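Side-chain contacts in DyP2 (Amycolatopsis sp. ATCC 39116, PDB 4G2C), which is a haem-dependent dye-decolorizing peroxidase from a lignin-reactive bacterium that also binds manganese(II), consistent with oxidation of dyes and of manganese at the expense of hydrogen peroxide: residues A306-R311 with L440-G445; P346-I351 with A450-A455; N425-P430 with G435-L440. All coordinates share one frame; numbering follows the deposited sequence.

Contact 1 of 3, residues A306-R311 with L440-G445. With HEM (protoporphyrin IX containing Fe), chain C.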
# COMPACT_ATOMS: atom_id res chain seq x y z
N ALA A 306 3.48 11.73 15.98
CA ALA A 306 4.05 12.25 14.75
C ALA A 306 5.48 11.75 14.54
O ALA A 306 5.90 11.51 13.41
CB ALA A 306 4.03 13.78 14.77
N MET A 307 6.24 11.58 15.63
CA MET A 307 7.63 11.12 15.50
C MET A 307 7.70 9.69 15.01
O MET A 307 8.67 9.31 14.35
CB MET A 307 8.38 11.24 16.83
CG MET A 307 8.76 12.65 17.25
SD MET A 307 9.46 12.70 18.94
CE MET A 307 9.41 14.46 19.28
N LEU A 308 6.69 8.89 15.34
CA LEU A 308 6.65 7.49 14.95
C LEU A 308 6.25 7.35 13.49
O LEU A 308 6.73 6.48 12.77
CB LEU A 308 5.65 6.70 15.81
CG LEU A 308 5.85 6.78 17.33
CD1 LEU A 308 4.71 6.05 18.09
CD2 LEU A 308 7.20 6.22 17.67
N VAL A 309 5.35 8.22 13.06
CA VAL A 309 4.77 8.12 11.73
C VAL A 309 5.44 9.07 10.71
O VAL A 309 5.67 8.69 9.57
CB VAL A 309 3.26 8.37 11.80
CG1 VAL A 309 2.69 8.52 10.40
CG2 VAL A 309 2.60 7.21 12.57
N GLY A 310 5.77 10.28 11.15
CA GLY A 310 6.36 11.27 10.27
C GLY A 310 5.34 12.31 9.88
O GLY A 310 5.64 13.28 9.18
N ARG A 311 4.10 12.07 10.29
CA ARG A 311 3.02 13.03 10.16
C ARG A 311 2.16 12.99 11.43
O ARG A 311 2.11 11.97 12.10
CB ARG A 311 2.12 12.71 8.97
CG ARG A 311 2.74 12.77 7.58
CD ARG A 311 1.71 12.27 6.52
NE ARG A 311 2.21 12.26 5.14
CZ ARG A 311 1.99 13.23 4.25
NH1 ARG A 311 1.26 14.30 4.57
NH2 ARG A 311 2.50 13.12 3.02
N LEU A 440 15.08 0.51 13.74
CA LEU A 440 13.99 0.01 12.91
C LEU A 440 12.82 0.99 12.82
O LEU A 440 12.52 1.73 13.76
CB LEU A 440 13.46 -1.31 13.48
CG LEU A 440 14.04 -2.66 13.05
CD1 LEU A 440 15.54 -2.72 13.29
CD2 LEU A 440 13.32 -3.77 13.81
N ASP A 441 12.15 0.95 11.68
CA ASP A 441 10.84 1.55 11.53
C ASP A 441 9.97 1.06 12.70
O ASP A 441 9.83 -0.15 12.91
CB ASP A 441 10.24 1.15 10.18
CG ASP A 441 8.91 1.82 9.90
OD1 ASP A 441 8.03 1.82 10.79
OD2 ASP A 441 8.74 2.33 8.77
N PRO A 442 9.41 1.99 13.47
CA PRO A 442 8.63 1.63 14.66
C PRO A 442 7.23 1.12 14.30
O PRO A 442 6.62 0.38 15.08
CB PRO A 442 8.51 2.96 15.41
CG PRO A 442 8.57 3.99 14.35
CD PRO A 442 9.54 3.46 13.32
N VAL A 443 6.71 1.51 13.15
CA VAL A 443 5.37 1.11 12.76
C VAL A 443 5.32 -0.27 12.11
O VAL A 443 4.42 -1.06 12.40
CB VAL A 443 4.70 2.12 11.81
CG1 VAL A 443 3.28 1.67 11.53
CG2 VAL A 443 4.70 3.52 12.42
N ILE A 444 6.26 -0.55 11.22
CA ILE A 444 6.25 -1.83 10.51
C ILE A 444 7.54 -2.64 10.60
O ILE A 444 7.64 -3.70 9.99
CB ILE A 444 5.92 -1.64 9.02
CG1 ILE A 444 7.01 -0.80 8.33
CG2 ILE A 444 4.54 -1.03 8.86
CD1 ILE A 444 6.95 -0.83 6.81
N GLY A 445 8.53 -2.11 11.32
CA GLY A 445 9.81 -2.80 11.44
C GLY A 445 9.70 -4.17 12.12
O GLY A 445 9.00 -4.31 13.13
CHA HEM C . 2.80 6.17 4.24
CHB HEM C . 0.70 3.83 7.95
CHC HEM C . 2.28 -0.43 6.24
CHD HEM C . 5.00 1.97 3.03
C1A HEM C . 2.08 5.91 5.38
C2A HEM C . 1.38 6.91 6.17
C3A HEM C . 0.80 6.25 7.19
C4A HEM C . 1.11 4.84 7.08
CMA HEM C . -0.05 6.88 8.31
CAA HEM C . 1.34 8.43 5.86
CBA HEM C . 0.22 8.71 4.85
CGA HEM C . 0.68 8.52 3.43
O1A HEM C . 1.69 9.13 3.01
O2A HEM C . 0.05 7.76 2.67
C1B HEM C . 0.94 2.47 7.84
C2B HEM C . 0.46 1.41 8.72
C3B HEM C . 0.91 0.23 8.22
C4B HEM C . 1.65 0.51 7.02
CMB HEM C . -0.39 1.62 10.00
CAB HEM C . 0.68 -1.20 8.75
CBB HEM C . -0.34 -1.48 9.57
C1C HEM C . 3.21 -0.14 5.27
C2C HEM C . 4.11 -1.10 4.64
C3C HEM C . 4.84 -0.43 3.74
C4C HEM C . 4.44 0.96 3.78
CMC HEM C . 4.16 -2.63 4.93
CAC HEM C . 5.97 -0.99 2.83
CBC HEM C . 6.60 -2.14 3.13
C1D HEM C . 4.62 3.29 3.02
C2D HEM C . 5.07 4.25 2.04
C3D HEM C . 4.36 5.54 2.43
C4D HEM C . 3.58 5.25 3.58
CMD HEM C . 6.04 4.00 0.87
CAD HEM C . 4.48 6.90 1.76
CBD HEM C . 5.83 7.42 2.22
CGD HEM C . 6.02 8.70 1.45
O1D HEM C . 5.97 8.63 0.19
O2D HEM C . 6.16 9.76 2.11
NA HEM C . 1.88 4.67 5.95
NB HEM C . 1.65 1.87 6.82
NC HEM C . 3.45 1.11 4.72
ND HEM C . 3.75 3.92 3.90
FE HEM C . 2.79 2.91 5.52

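Contact 2 of 3, residues P346-I351 with A450-A455. With HEM (protoporphyrin IX containing Fe), chain C; ACT (acetate ion), chain I.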
# COMPACT_ATOMS: atom_id res chain seq x y z
N PRO A 346 12.26 12.65 12.66
CA PRO A 346 13.33 11.71 13.01
C PRO A 346 13.63 10.79 11.83
O PRO A 346 12.73 10.49 11.06
CB PRO A 346 12.73 10.89 14.17
CG PRO A 346 11.48 11.66 14.61
CD PRO A 346 11.01 12.37 13.39
N PHE A 347 14.88 10.34 11.70
CA PHE A 347 15.29 9.47 10.59
C PHE A 347 14.43 8.21 10.52
O PHE A 347 14.14 7.69 9.43
CB PHE A 347 16.76 9.07 10.74
CG PHE A 347 17.71 10.23 10.64
CD1 PHE A 347 17.96 10.84 9.41
CD2 PHE A 347 18.39 10.69 11.76
CE1 PHE A 347 18.84 11.91 9.31
CE2 PHE A 347 19.26 11.76 11.66
CZ PHE A 347 19.49 12.36 10.43
N HIS A 348 14.04 7.71 11.69
CA HIS A 348 13.33 6.44 11.76
C HIS A 348 11.81 6.55 11.70
O HIS A 348 11.13 5.54 11.85
CB HIS A 348 13.76 5.67 13.01
CG HIS A 348 13.94 6.54 14.21
ND1 HIS A 348 12.89 7.17 14.84
CD2 HIS A 348 15.06 6.92 14.87
CE1 HIS A 348 13.36 7.88 15.86
NE2 HIS A 348 14.67 7.75 15.89
N ALA A 349 11.27 7.76 11.52
CA ALA A 349 9.82 7.90 11.35
C ALA A 349 9.37 7.05 10.15
O ALA A 349 10.13 6.89 9.19
CB ALA A 349 9.41 9.36 11.17
N HIS A 350 8.16 6.50 10.20
CA HIS A 350 7.71 5.54 9.18
C HIS A 350 7.87 6.00 7.72
O HIS A 350 8.44 5.29 6.89
CB HIS A 350 6.26 5.14 9.47
CG HIS A 350 5.63 4.25 8.43
ND1 HIS A 350 6.15 3.02 8.08
CD2 HIS A 350 4.49 4.39 7.71
CE1 HIS A 350 5.38 2.46 7.16
NE2 HIS A 350 4.35 3.27 6.94
N ILE A 351 7.35 7.19 7.41
CA ILE A 351 7.39 7.66 6.03
C ILE A 351 8.81 8.02 5.57
O ILE A 351 9.10 7.98 4.37
CB ILE A 351 6.41 8.86 5.78
CG1 ILE A 351 6.87 10.13 6.53
CG2 ILE A 351 4.98 8.47 6.17
CD1 ILE A 351 6.05 11.39 6.14
N ALA A 450 15.50 -1.89 19.56
CA ALA A 450 16.20 -1.31 20.70
C ALA A 450 15.72 0.13 20.90
O ALA A 450 15.07 0.67 20.02
CB ALA A 450 17.73 -1.36 20.48
N PRO A 451 16.04 0.75 22.05
CA PRO A 451 15.60 2.14 22.23
C PRO A 451 16.22 3.04 21.14
O PRO A 451 17.33 2.75 20.70
CB PRO A 451 16.15 2.52 23.62
CG PRO A 451 16.53 1.24 24.28
CD PRO A 451 16.86 0.27 23.17
N GLN A 452 15.50 4.09 20.74
CA GLN A 452 15.94 5.00 19.70
C GLN A 452 16.14 6.42 20.23
O GLN A 452 15.80 6.72 21.38
CB GLN A 452 14.94 5.00 18.53
CG GLN A 452 14.86 3.65 17.84
CD GLN A 452 13.69 3.53 16.87
OE1 GLN A 452 12.51 3.55 17.26
NE2 GLN A 452 14.02 3.40 15.58
N LYS A 453 16.70 7.29 19.40
CA LYS A 453 16.94 8.67 19.78
C LYS A 453 15.97 9.62 19.10
O LYS A 453 15.61 9.42 17.94
CB LYS A 453 18.38 9.08 19.48
CG LYS A 453 19.34 8.54 20.54
CD LYS A 453 20.79 8.58 20.10
CE LYS A 453 21.64 7.72 21.03
NZ LYS A 453 23.07 7.70 20.62
N TYR A 454 15.56 10.64 19.84
CA TYR A 454 14.57 11.60 19.38
C TYR A 454 15.06 12.98 19.76
O TYR A 454 15.91 13.12 20.62
CB TYR A 454 13.21 11.32 20.05
CG TYR A 454 12.73 9.89 19.92
CD1 TYR A 454 13.30 8.88 20.69
CD2 TYR A 454 11.71 9.55 19.04
CE1 TYR A 454 12.88 7.57 20.58
CE2 TYR A 454 11.28 8.24 18.93
CZ TYR A 454 11.86 7.25 19.69
OH TYR A 454 11.42 5.95 19.58
N ALA A 455 14.51 14.00 19.11
CA ALA A 455 14.79 15.38 19.47
C ALA A 455 13.57 15.89 20.20
O ALA A 455 12.53 16.11 19.59
CB ALA A 455 15.05 16.23 18.22
CHA HEM C . 2.80 6.17 4.24
CHB HEM C . 0.70 3.83 7.95
CHC HEM C . 2.28 -0.43 6.24
CHD HEM C . 5.00 1.97 3.03
C1A HEM C . 2.08 5.91 5.38
C2A HEM C . 1.38 6.91 6.17
C3A HEM C . 0.80 6.25 7.19
C4A HEM C . 1.11 4.84 7.08
CMA HEM C . -0.05 6.88 8.31
CAA HEM C . 1.34 8.43 5.86
CBA HEM C . 0.22 8.71 4.85
CGA HEM C . 0.68 8.52 3.43
O1A HEM C . 1.69 9.13 3.01
O2A HEM C . 0.05 7.76 2.67
C1B HEM C . 0.94 2.47 7.84
C2B HEM C . 0.46 1.41 8.72
C3B HEM C . 0.91 0.23 8.22
C4B HEM C . 1.65 0.51 7.02
CMB HEM C . -0.39 1.62 10.00
CAB HEM C . 0.68 -1.20 8.75
CBB HEM C . -0.34 -1.48 9.57
C1C HEM C . 3.21 -0.14 5.27
C2C HEM C . 4.11 -1.10 4.64
C3C HEM C . 4.84 -0.43 3.74
C4C HEM C . 4.44 0.96 3.78
CMC HEM C . 4.16 -2.63 4.93
CAC HEM C . 5.97 -0.99 2.83
CBC HEM C . 6.60 -2.14 3.13
C1D HEM C . 4.62 3.29 3.02
C2D HEM C . 5.07 4.25 2.04
C3D HEM C . 4.36 5.54 2.43
C4D HEM C . 3.58 5.25 3.58
CMD HEM C . 6.04 4.00 0.87
CAD HEM C . 4.48 6.90 1.76
CBD HEM C . 5.83 7.42 2.22
CGD HEM C . 6.02 8.70 1.45
O1D HEM C . 5.97 8.63 0.19
O2D HEM C . 6.16 9.76 2.11
NA HEM C . 1.88 4.67 5.95
NB HEM C . 1.65 1.87 6.82
NC HEM C . 3.45 1.11 4.72
ND HEM C . 3.75 3.92 3.90
FE HEM C . 2.79 2.91 5.52
C ACT I . 16.33 11.71 15.43
O ACT I . 17.37 12.22 15.93
OXT ACT I . 16.41 11.07 14.34
CH3 ACT I . 15.00 11.85 16.12

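Contact 3 of 3, residues N425-P430 with G435-L440. With ACT (acetate ion), chain J.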
# COMPACT_ATOMS: atom_id res chain seq x y z
N ASN A 425 13.23 -2.68 8.07
CA ASN A 425 13.83 -3.59 9.03
C ASN A 425 15.29 -3.27 9.32
O ASN A 425 15.90 -3.89 10.18
CB ASN A 425 13.77 -5.03 8.51
CG ASN A 425 12.36 -5.59 8.48
OD1 ASN A 425 11.40 -4.92 8.87
ND2 ASN A 425 12.23 -6.80 7.97
N ASN A 426 15.86 -2.33 8.59
CA ASN A 426 17.29 -2.11 8.64
C ASN A 426 17.63 -1.04 9.66
O ASN A 426 17.19 0.11 9.53
CB ASN A 426 17.78 -1.73 7.25
CG ASN A 426 19.28 -1.58 7.17
OD1 ASN A 426 19.98 -1.60 8.19
ND2 ASN A 426 19.79 -1.42 5.95
N PRO A 427 18.40 -1.41 10.69
CA PRO A 427 18.70 -0.42 11.74
C PRO A 427 19.60 0.69 11.22
O PRO A 427 19.60 1.78 11.78
CB PRO A 427 19.42 -1.25 12.83
CG PRO A 427 20.02 -2.42 12.09
CD PRO A 427 19.02 -2.72 10.96
N ALA A 428 20.35 0.41 10.15
CA ALA A 428 21.30 1.39 9.62
C ALA A 428 20.69 2.50 8.74
O ALA A 428 21.34 3.51 8.48
CB ALA A 428 22.41 0.68 8.86
N PHE A 429 19.46 2.30 8.28
CA PHE A 429 18.89 3.16 7.23
C PHE A 429 17.79 4.04 7.78
O PHE A 429 17.05 3.62 8.67
CB PHE A 429 18.35 2.29 6.10
CG PHE A 429 17.94 3.06 4.88
CD1 PHE A 429 18.87 3.38 3.91
CD2 PHE A 429 16.61 3.46 4.70
CE1 PHE A 429 18.50 4.10 2.78
CE2 PHE A 429 16.22 4.17 3.57
CZ PHE A 429 17.17 4.48 2.61
N PRO A 430 17.69 5.28 7.27
CA PRO A 430 18.63 5.88 6.31
C PRO A 430 19.91 6.38 7.00
O PRO A 430 19.98 6.38 8.23
CB PRO A 430 17.83 7.06 5.75
CG PRO A 430 17.00 7.50 6.91
CD PRO A 430 16.62 6.22 7.64
N GLY A 435 26.73 9.10 10.90
CA GLY A 435 27.06 7.70 10.69
C GLY A 435 26.46 6.71 11.68
O GLY A 435 26.78 5.52 11.65
N SER A 436 25.58 7.20 12.56
CA SER A 436 24.93 6.33 13.56
C SER A 436 23.76 5.51 12.96
O SER A 436 23.34 5.73 11.82
CB SER A 436 24.45 7.14 14.77
OG SER A 436 23.38 7.99 14.43
N GLN A 437 23.25 4.56 13.73
CA GLN A 437 22.15 3.71 13.28
C GLN A 437 20.85 4.14 13.92
O GLN A 437 20.67 4.03 15.12
CB GLN A 437 22.44 2.24 13.58
CG GLN A 437 23.51 1.66 12.70
CD GLN A 437 23.56 0.15 12.75
OE1 GLN A 437 23.12 -0.46 13.73
NE2 GLN A 437 24.10 -0.46 11.69
N PRO A 438 19.92 4.67 13.11
CA PRO A 438 18.67 5.17 13.69
C PRO A 438 17.73 4.07 14.20
O PRO A 438 16.82 4.36 14.97
CB PRO A 438 18.03 5.94 12.51
CG PRO A 438 18.65 5.37 11.28
CD PRO A 438 20.05 4.96 11.68
N GLY A 439 17.94 2.83 13.76
CA GLY A 439 17.12 1.73 14.20
C GLY A 439 15.93 1.42 13.28
O GLY A 439 15.79 2.00 12.19
N LEU A 440 15.08 0.51 13.74
CA LEU A 440 13.99 0.01 12.91
C LEU A 440 12.82 0.99 12.82
O LEU A 440 12.52 1.73 13.76
CB LEU A 440 13.46 -1.31 13.48
CG LEU A 440 14.04 -2.66 13.05
CD1 LEU A 440 15.54 -2.72 13.29
CD2 LEU A 440 13.32 -3.77 13.81
C ACT J . 19.90 8.95 15.15
O ACT J . 18.63 8.83 15.13
OXT ACT J . 20.58 7.93 14.91
CH3 ACT J . 20.57 10.26 15.46
O HOH W 1 23.63 4.20 9.58

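Contact 1 of 3, residues A306-R311 with L440-G445
Leu308 and Pro442 meet on the proximal side of the haem pocket of this dye-decolorizing peroxidase, where the C-terminal end of helix 303-309 packs against a turn at 440-445 in the loop that follows helix 416-424. The pyrrolidine of Pro442 faces the helix end: its CG lies 3.5 Å from Leu308 O, while its CB is 4.2 Å from Leu308 CD2, the two side chains crossing obliquely. Next along the turn, the CG2 methyl of Val443 also approaches that carbonyl, with Leu308 O 3.6 Å away, and meets CG2 of Val309 in a methyl-to-methyl contact. In each valine CG2 stands anti to the carbonyl carbon, which leaves CG1, anti to the backbone N (chi1 169° in Val309, -177° in Val443), for the haem. Val309 CG1 accordingly touches the methyl HEM CMA at 3.8 Å, and Val443 CG1 reaches HEM CMB. Ile444 adds CG2 against the meso carbon HEM CHC and lays CD1 near the adjoining pyrrole.

Behind this first shell stands Asp441. Its OD2 is hydrogen-bonded to ND1 of the proximal His350, an Asp-His pairing likely to give the imidazole a more electron-rich character. Asp441 OD1 accepts Val443 N at 2.7 Å nearly along the C-O axis, an Asx turn, and completes an Asx motif with Ile444 N, three residues on, at 3.0 Å from above the carboxylate plane.

Contact 2 of 3, residues P346-I351 with A450-A455
His348 closes on Gln452 and Tyr454 from a type I beta turn, Pro346 to Ala349, that leads through Ala349 at the N-cap into helix 350-354, while the facing chain enters the short strand 453-454; the nearest CA atoms, those of His348 and Gln452, are 8.5 Å apart. The imidazole is held at edge and face together. Its NE2 donates to Lys453 O at 2.8 Å with an N-H...O angle of 151°, the acceptor lying in the ring plane, so the bond resists rotation of the ring about its CB-CG bond. Over one face lies Gln452, arriving from the opposite direction: CB makes a CH-pi contact, and the amide follows above the ring, its plane tilted 32° from the imidazole. Gln452 NE2 comes within 3.4 Å of His348 CG, but its hydrogen bonds go to the backbone oxygens Pro438 O and Leu440 O. Tyr454 receives the edge of the imidazole on its own face, a T-shaped stack with centroids 5.1 Å apart, in which His348 CE1 approaches Tyr454 CE2 to 3.7 Å. Two residues on, with CG anti to the backbone N (chi1 175°), the imidazole of His350 is directed at the porphyrin, where its NE2 binds the haem iron at 2.1 Å as proximal ligand. The contact thus joins the turn leading into that helix to Gln452 and strand 453-454, which pairs antiparallel with strand 464-465, while Met307 of helix 303-309 packs on both Pro346 and Tyr454.

Contact 3 of 3, residues N425-P430 with G435-L440
Gln437 lies alongside Pro427, the two side chains pointing the same way, where the chain doubles back on itself in the long loop between helix 416-424 and strand 453-454. From the backbone outward, Gln437 CB sits 3.4 Å from Pro427 O, CG moves on to Ala428 CA at 3.8 Å, and the extended chain carries the amide out over Pro427 and Ala428. There CD lies 4.1 Å from both Ala428 CA and Ala428 CB, OE1 passes Pro427 CB, and NE2 rests 3.5 Å from Ala428 CB. The backbones themselves are joined by Gly439 N, which donates to Pro427 O at 2.8 Å. One water donates to both Ala428 O and Ser436 O, bridging the segments further along.

Residues 425-430 hold a type I beta turn, Asn426 to Phe429, supported by an Asx turn in which Asn426 OD1 accepts from Ala428 N. Pro430 follows a cis peptide bond. Pro438 fits against this bend, its CG 3.5 Å from both Phe429 O and Pro430 O; an alanine here would probably leave a gap beside Pro430 CD and lose the contact with both carbonyls. Leu440 CD1 reaches Asn425 O at 3.3 Å. Lys353 of helix 350-354 bonds to Phe429 O and Gly439 O, and Phe429 stacks on Trp423 of helix 416-424, placing the doubled loop against these two helices.

In the fold
From the N terminus the chain reaches helix 303-309, whose end starts contact 1, and then the turn and helix start at 346-351, the first half of contact 2. After strands 374-380 and 402-409 and helix 416-424 come the long loop and, at its end, strand 453-454, which supply the remaining segments. Contact 3 closes a short loop, with four residues between its segments, nested inside the larger loops closed by contacts 1 and 2. Those two cross, 440-445 returning to the earlier helix and 450-455 to the turn that leads into the later one. Leu440 ends the second segment of contact 3 and begins that of contact 1. Together they tie loop and strand to two helices beside the haem.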